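Local coordinates for hemolysin-related protein (Vibrio cholerae serotype O1, PDB 5V6F) that binds mannose-containing glycans through this beta-prism lectin domain, which is one part of a longer Vibrio cholerae biofilm protein, at residues Y26-F31 and G54-P59; G30-A35 and G128-G133. One frame throughout, in Å; residues are numbered along the deposited sequence.

Contact 1: residues Y26-F31 and G54-P59; sequences YLRSGF and GVLRAP. With MAN (alpha-D-mannopyranose), chain B; BMA (beta-D-mannopyranose), chain C.
Two neighbouring nitrogens of Arg57 take the hydroxyl and the carbonyl oxygen of Ser29. Arg57 NE donates to Ser29 OG at 3.0 Å, and Arg57 NH2 donates to Ser29 O at 3.0 Å. Ser29 OG sits between its own backbone N and carbonyl carbon (chi1 66°). This brings it near the guanidinium edge but 25° out of its plane, and the bond from NE is bent. The two bonds fix the rotation of the guanidinium, and Val55 CB lies over one of its faces. Ser29 O also accepts from Val55 N, and its two donors come from opposite faces of the carbonyl plane.

Ser29 and Val55 form an antiparallel hydrogen-bonded pair, and Arg28 and Leu56 a non-hydrogen-bonded one. Arg57 N donates to Leu27 O at 2.9 Å. Ser29 and Leu27 are buried among these bonds, whereas Val55 and Leu56 are exposed on the solvent side. Leu56 CD1 stays 4.1 Å from Tyr26 CD2. Pro59 CB rests over the centre of the Tyr26 ring in a CH-pi contact, 3.7 Å from the centroid. A water accepts from Leu27 N and donates weakly to Arg57 O, bridging the segments.

This is the edge pairing of one antiparallel sheet of the beta-prism lectin. At its pocket end, Gly54 N donates to O3 of the alpha-mannose (MAN), and Phe31 N to its O5. Strand 24-29 lies between edge strand 55-61 and strand 33-37, and Leu27, Ser29 and Arg57 all pack on Leu97 of strand 94-98.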
loop_
_atom_site.group_PDB
_atom_site.type_symbol
_atom_site.label_atom_id
_atom_site.label_comp_id
_atom_site.label_asym_id
_atom_site.label_seq_id
_atom_site.Cartn_x
_atom_site.Cartn_y
_atom_site.Cartn_z
ATOM N N TYR A 26 -3.976 3.585 -6.304
ATOM C CA TYR A 26 -5.227 3.758 -5.579
ATOM C C TYR A 26 -5.244 2.856 -4.353
ATOM O O TYR A 26 -4.768 1.717 -4.402
ATOM C CB TYR A 26 -6.433 3.437 -6.469
ATOM C CG TYR A 26 -6.799 4.524 -7.453
ATOM C CD1 TYR A 26 -6.241 4.556 -8.725
ATOM C CD2 TYR A 26 -7.718 5.512 -7.116
ATOM C CE1 TYR A 26 -6.581 5.551 -9.631
ATOM C CE2 TYR A 26 -8.058 6.510 -8.013
ATOM C CZ TYR A 26 -7.488 6.525 -9.267
ATOM O OH TYR A 26 -7.829 7.512 -10.169
ATOM N N LEU A 27 -5.801 3.368 -3.257
ATOM C CA LEU A 27 -5.884 2.622 -2.012
ATOM C C LEU A 27 -7.245 2.826 -1.370
ATOM O O LEU A 27 -7.800 3.928 -1.407
ATOM C CB LEU A 27 -4.802 3.056 -1.018
ATOM C CG LEU A 27 -3.346 2.904 -1.453
ATOM C CD1 LEU A 27 -2.838 4.175 -2.129
ATOM C CD2 LEU A 27 -2.486 2.532 -0.255
ATOM N N ARG A 28 -7.777 1.750 -0.792
ATOM C CA ARG A 28 -8.826 1.833 0.214
ATOM C C ARG A 28 -8.186 1.624 1.577
ATOM O O ARG A 28 -7.364 0.717 1.746
ATOM C CB ARG A 28 -9.922 0.792 -0.026
ATOM C CG ARG A 28 -10.951 1.214 -1.064
ATOM C CD ARG A 28 -12.182 0.304 -1.060
ATOM N NE ARG A 28 -12.002 -0.900 -1.875
ATOM C CZ ARG A 28 -11.733 -2.120 -1.407
ATOM N NH1 ARG A 28 -11.592 -2.347 -0.105
ATOM N NH2 ARG A 28 -11.600 -3.131 -2.255
ATOM N N SER A 29 -8.545 2.467 2.543
ATOM C CA SER A 29 -7.925 2.389 3.853
ATOM C C SER A 29 -8.908 2.847 4.920
ATOM O O SER A 29 -9.851 3.600 4.653
ATOM C CB SER A 29 -6.638 3.229 3.920
ATOM O OG SER A 29 -6.910 4.620 3.799
ATOM N N GLY A 30 -8.662 2.370 6.139
ATOM C CA GLY A 30 -9.360 2.799 7.336
ATOM C C GLY A 30 -8.376 2.838 8.488
ATOM O O GLY A 30 -7.463 3.669 8.486
ATOM N N PHE A 31 -8.542 1.949 9.474
ATOM C CA PHE A 31 -7.519 1.735 10.493
ATOM C C PHE A 31 -6.341 0.926 9.966
ATOM O O PHE A 31 -5.331 0.799 10.669
ATOM C CB PHE A 31 -8.098 1.011 11.714
ATOM C CG PHE A 31 -9.093 1.820 12.513
ATOM C CD1 PHE A 31 -9.486 3.086 12.110
ATOM C CD2 PHE A 31 -9.636 1.297 13.676
ATOM C CE1 PHE A 31 -10.401 3.815 12.849
ATOM C CE2 PHE A 31 -10.550 2.021 14.422
ATOM C CZ PHE A 31 -10.932 3.283 14.005
ATOM N N GLY A 54 -12.823 -0.138 4.218
ATOM C CA GLY A 54 -12.218 1.175 4.195
ATOM C C GLY A 54 -12.886 2.109 3.197
ATOM O O GLY A 54 -13.972 1.857 2.668
ATOM N N VAL A 55 -12.192 3.218 2.950
ATOM C CA VAL A 55 -12.654 4.297 2.088
ATOM C C VAL A 55 -11.642 4.475 0.968
ATOM O O VAL A 55 -10.431 4.437 1.210
ATOM C CB VAL A 55 -12.819 5.614 2.879
ATOM C CG1 VAL A 55 -13.233 6.755 1.957
ATOM C CG2 VAL A 55 -13.818 5.437 4.013
ATOM N N LEU A 56 -12.135 4.670 -0.256
ATOM C CA LEU A 56 -11.245 4.934 -1.380
ATOM C C LEU A 56 -10.648 6.326 -1.226
ATOM O O LEU A 56 -11.377 7.318 -1.120
ATOM C CB LEU A 56 -11.990 4.811 -2.706
ATOM C CG LEU A 56 -11.128 5.053 -3.952
ATOM C CD1 LEU A 56 -10.140 3.909 -4.155
ATOM C CD2 LEU A 56 -11.989 5.241 -5.191
ATOM N N ARG A 57 -9.326 6.393 -1.207
ATOM C CA ARG A 57 -8.609 7.634 -0.970
ATOM C C ARG A 57 -8.196 8.262 -2.293
ATOM O O ARG A 57 -8.223 7.630 -3.350
ATOM C CB ARG A 57 -7.380 7.376 -0.093
ATOM C CG ARG A 57 -7.693 6.637 1.201
ATOM C CD ARG A 57 -8.532 7.494 2.134
ATOM N NE ARG A 57 -8.972 6.766 3.318
ATOM C CZ ARG A 57 -9.746 7.283 4.268
ATOM N NH1 ARG A 57 -10.156 8.543 4.183
ATOM N NH2 ARG A 57 -10.104 6.543 5.308
ATOM N N ALA A 58 -7.817 9.531 -2.223
ATOM C CA ALA A 58 -7.250 10.188 -3.385
ATOM C C ALA A 58 -6.024 9.411 -3.853
ATOM O O ALA A 58 -5.244 8.925 -3.022
ATOM C CB ALA A 58 -6.870 11.632 -3.055
ATOM N N PRO A 59 -5.825 9.255 -5.161
ATOM C CA PRO A 59 -4.708 8.439 -5.641
ATOM C C PRO A 59 -3.363 9.098 -5.392
ATOM O O PRO A 59 -3.244 10.322 -5.292
ATOM C CB PRO A 59 -4.986 8.300 -7.141
ATOM C CG PRO A 59 -5.792 9.499 -7.484
ATOM C CD PRO A 59 -6.634 9.784 -6.273
HETATM C C1 MAN B . -12.037 0.395 9.961
HETATM C C2 MAN B . -13.049 0.655 8.857
HETATM C C3 MAN B . -13.150 -0.579 7.977
HETATM C C4 MAN B . -11.749 -1.044 7.500
HETATM C C5 MAN B . -10.774 -1.181 8.700
HETATM C C6 MAN B . -9.324 -1.474 8.292
HETATM O O2 MAN B . -12.626 1.715 8.007
HETATM O O3 MAN B . -14.009 -0.349 6.862
HETATM O O4 MAN B . -11.857 -2.304 6.863
HETATM O O5 MAN B . -10.780 0.040 9.457
HETATM O O6 MAN B . -8.884 -0.445 7.408
HETATM C C1 BMA C . -13.930 -2.425 14.363
HETATM C C2 BMA C . -14.434 -3.662 13.628
HETATM C C3 BMA C . -13.304 -4.217 12.727
HETATM C C4 BMA C . -12.616 -3.125 11.899
HETATM C C5 BMA C . -12.266 -1.907 12.773
HETATM C C6 BMA C . -11.768 -0.734 11.977
HETATM O O1 BMA C . -15.006 -1.858 15.072
HETATM O O2 BMA C . -15.538 -3.339 12.792
HETATM O O3 BMA C . -13.775 -5.198 11.828
HETATM O O4 BMA C . -11.431 -3.670 11.291
HETATM O O5 BMA C . -13.454 -1.472 13.465
HETATM O O6 BMA C . -12.583 -0.611 10.820
HETATM O O HOH W 1 -5.946 6.217 -3.369
#

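Contact 2: residues G30-A35 and G128-G133; sequences GFAIDA and GWLVEG. With MAN (alpha-D-mannopyranose), chain B; BMA (beta-D-mannopyranose), chain C.
Strands 33-35 and 131-133 meet nearly at right angles, their axes 100° apart, yet one straight backbone bond joins them. Val131 N donates to Ile33 O at 3.0 Å, with an N-H...O angle of 171°. The strands belong to different sheets of the prism, so this bond ties two sheets together. Apolar groups pack around it. Ile33 CG2 meets Val131 CG2 at 3.9 Å, and the same Val131 methyl lies 3.6 Å from Ala35 CA. Val131 has CG1 anti to its backbone N (chi1 172°), which leaves CG2 directed onto the bulge formed by Asp34 and Ala35. Leu130 CD2 touches Asp34 OD2. On another side, Leu130 CD1 lies over the centre of one face of the Trp129 ring and also approaches Ala32 CB.

The carboxylate of Asp34 points into the glycan pocket. Asp34 OD1 accepts from O6 of the alpha-mannose (MAN) at 2.7 Å, and Asp34 OD2 accepts from its O4 at 2.5 Å. A water donates to both Asp34 OD2 and Trp129 O, so it bridges the two segments beside the sugar. Ala32 N adds a bond to O6 of the alpha-mannose.

Each carboxylate oxygen thus takes a different sugar hydroxyl, which fixes the rotation of the carboxylate. The pair of bonds suits an equatorial O4 beside an O6 hydroxyl. It would probably disfavour an axial O4, as in galactose, but does not by itself tell mannose from glucose.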
loop_
_atom_site.group_PDB
_atom_site.type_symbol
_atom_site.label_atom_id
_atom_site.label_comp_id
_atom_site.label_asym_id
_atom_site.label_seq_id
_atom_site.Cartn_x
_atom_site.Cartn_y
_atom_site.Cartn_z
ATOM N N GLY A 30 -8.662 2.370 6.139
ATOM C CA GLY A 30 -9.360 2.799 7.336
ATOM C C GLY A 30 -8.376 2.838 8.488
ATOM O O GLY A 30 -7.463 3.669 8.486
ATOM N N PHE A 31 -8.542 1.949 9.474
ATOM C CA PHE A 31 -7.519 1.735 10.493
ATOM C C PHE A 31 -6.341 0.926 9.966
ATOM O O PHE A 31 -5.331 0.799 10.669
ATOM C CB PHE A 31 -8.098 1.011 11.714
ATOM C CG PHE A 31 -9.093 1.820 12.513
ATOM C CD1 PHE A 31 -9.486 3.086 12.110
ATOM C CD2 PHE A 31 -9.636 1.297 13.676
ATOM C CE1 PHE A 31 -10.401 3.815 12.849
ATOM C CE2 PHE A 31 -10.550 2.021 14.422
ATOM C CZ PHE A 31 -10.932 3.283 14.005
ATOM N N ALA A 32 -6.458 0.370 8.765
ATOM C CA ALA A 32 -5.391 -0.390 8.126
ATOM C C ALA A 32 -5.461 -0.112 6.630
ATOM O O ALA A 32 -6.222 0.749 6.178
ATOM C CB ALA A 32 -5.514 -1.884 8.446
ATOM N N ILE A 33 -4.660 -0.835 5.855
ATOM C CA ILE A 33 -4.695 -0.745 4.399
ATOM C C ILE A 33 -5.559 -1.895 3.891
ATOM O O ILE A 33 -5.198 -3.071 4.029
ATOM C CB ILE A 33 -3.285 -0.780 3.792
ATOM C CG1 ILE A 33 -2.438 0.398 4.303
ATOM C CG2 ILE A 33 -3.361 -0.780 2.264
ATOM C CD1 ILE A 33 -3.033 1.789 4.067
ATOM N N ASP A 34 -6.708 -1.560 3.297
ATOM C CA ASP A 34 -7.672 -2.566 2.865
ATOM C C ASP A 34 -7.386 -3.104 1.467
ATOM O O ASP A 34 -7.569 -4.301 1.220
ATOM C CB ASP A 34 -9.092 -1.990 2.896
ATOM C CG ASP A 34 -9.545 -1.628 4.297
ATOM O OD1 ASP A 34 -9.209 -0.521 4.767
ATOM O OD2 ASP A 34 -10.243 -2.455 4.927
ATOM N N ALA A 35 -6.941 -2.248 0.547
ATOM C CA ALA A 35 -6.739 -2.668 -0.833
ATOM C C ALA A 35 -5.842 -1.672 -1.558
ATOM O O ALA A 35 -5.831 -0.481 -1.238
ATOM C CB ALA A 35 -8.073 -2.800 -1.573
ATOM N N GLY A 128 -7.586 -11.711 1.213
ATOM C CA GLY A 128 -9.005 -11.472 1.030
ATOM C C GLY A 128 -9.637 -10.536 2.035
ATOM O O GLY A 128 -10.846 -10.296 1.948
ATOM N N TRP A 129 -8.872 -10.007 2.990
ATOM C CA TRP A 129 -9.390 -9.053 3.965
ATOM C C TRP A 129 -8.624 -7.739 3.927
ATOM O O TRP A 129 -9.230 -6.684 3.709
ATOM C CB TRP A 129 -9.343 -9.665 5.372
ATOM C CG TRP A 129 -9.818 -8.742 6.466
ATOM C CD1 TRP A 129 -10.721 -7.720 6.354
ATOM C CD2 TRP A 129 -9.410 -8.766 7.838
ATOM N NE1 TRP A 129 -10.897 -7.108 7.572
ATOM C CE2 TRP A 129 -10.105 -7.733 8.500
ATOM C CE3 TRP A 129 -8.524 -9.560 8.572
ATOM C CZ2 TRP A 129 -9.937 -7.473 9.858
ATOM C CZ3 TRP A 129 -8.360 -9.300 9.917
ATOM C CH2 TRP A 129 -9.062 -8.267 10.546
ATOM N N LEU A 130 -7.311 -7.767 4.141
ATOM C CA LEU A 130 -6.475 -6.579 4.132
ATOM C C LEU A 130 -5.267 -6.835 3.243
ATOM O O LEU A 130 -5.088 -7.927 2.693
ATOM C CB LEU A 130 -6.040 -6.205 5.554
ATOM C CG LEU A 130 -7.185 -5.952 6.535
ATOM C CD1 LEU A 130 -6.666 -5.897 7.952
ATOM C CD2 LEU A 130 -7.918 -4.667 6.184
ATOM N N VAL A 131 -4.433 -5.813 3.099
ATOM C CA VAL A 131 -3.184 -5.932 2.361
ATOM C C VAL A 131 -2.101 -6.378 3.331
ATOM O O VAL A 131 -1.811 -5.686 4.312
ATOM C CB VAL A 131 -2.809 -4.607 1.686
ATOM C CG1 VAL A 131 -1.409 -4.686 1.078
ATOM C CG2 VAL A 131 -3.836 -4.256 0.620
ATOM N N GLU A 132 -1.504 -7.536 3.062
ATOM C CA GLU A 132 -0.376 -7.983 3.863
ATOM C C GLU A 132 0.947 -7.397 3.394
ATOM O O GLU A 132 1.834 -7.162 4.219
ATOM C CB GLU A 132 -0.295 -9.510 3.857
ATOM C CG GLU A 132 -1.300 -10.166 4.794
ATOM C CD GLU A 132 -2.716 -10.142 4.253
ATOM O OE1 GLU A 132 -2.933 -10.656 3.134
ATOM O OE2 GLU A 132 -3.615 -9.615 4.941
ATOM N N GLY A 133 1.103 -7.142 2.095
ATOM C CA GLY A 133 2.355 -6.595 1.603
ATOM C C GLY A 133 2.194 -5.977 0.231
ATOM O O GLY A 133 1.194 -6.188 -0.458
HETATM C C1 MAN B . -12.037 0.395 9.961
HETATM C C2 MAN B . -13.049 0.655 8.857
HETATM C C3 MAN B . -13.150 -0.579 7.977
HETATM C C4 MAN B . -11.749 -1.044 7.500
HETATM C C5 MAN B . -10.774 -1.181 8.700
HETATM C C6 MAN B . -9.324 -1.474 8.292
HETATM O O2 MAN B . -12.626 1.715 8.007
HETATM O O3 MAN B . -14.009 -0.349 6.862
HETATM O O4 MAN B . -11.857 -2.304 6.863
HETATM O O5 MAN B . -10.780 0.040 9.457
HETATM O O6 MAN B . -8.884 -0.445 7.408
HETATM C C1 BMA C . -13.930 -2.425 14.363
HETATM C C2 BMA C . -14.434 -3.662 13.628
HETATM C C3 BMA C . -13.304 -4.217 12.727
HETATM C C4 BMA C . -12.616 -3.125 11.899
HETATM C C5 BMA C . -12.266 -1.907 12.773
HETATM C C6 BMA C . -11.768 -0.734 11.977
HETATM O O1 BMA C . -15.006 -1.858 15.072
HETATM O O2 BMA C . -15.538 -3.339 12.792
HETATM O O3 BMA C . -13.775 -5.198 11.828
HETATM O O4 BMA C . -11.431 -3.670 11.291
HETATM O O5 BMA C . -13.454 -1.472 13.465
HETATM O O6 BMA C . -12.583 -0.611 10.820
HETATM O O HOH W 2 -11.200 -4.960 4.411
#

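The centres of contacts 1 and 2 lie 10 Å apart, and both contacts include Gly30 and Phe31. These two residues are in the turn between strands 24-29 and 33-37, which are neighbours in one antiparallel sheet. Backbone pairing of Arg28 with Asp34 and Ala35 connects the contacts directly. Along the chain, 26-31 runs into 30-35, then 54-59 follows, and 128-133 comes near the C-terminal end. Contact 1 joins strands within that sheet. Contact 2 reaches a second sheet, through strand 131-137. The glycan pocket draws on both: Gly30 to Ala32, Asp34 and Gly54 line it, and distant Trp129 lies near O4 of the beta-mannose (BMA) and touches another bound mannose.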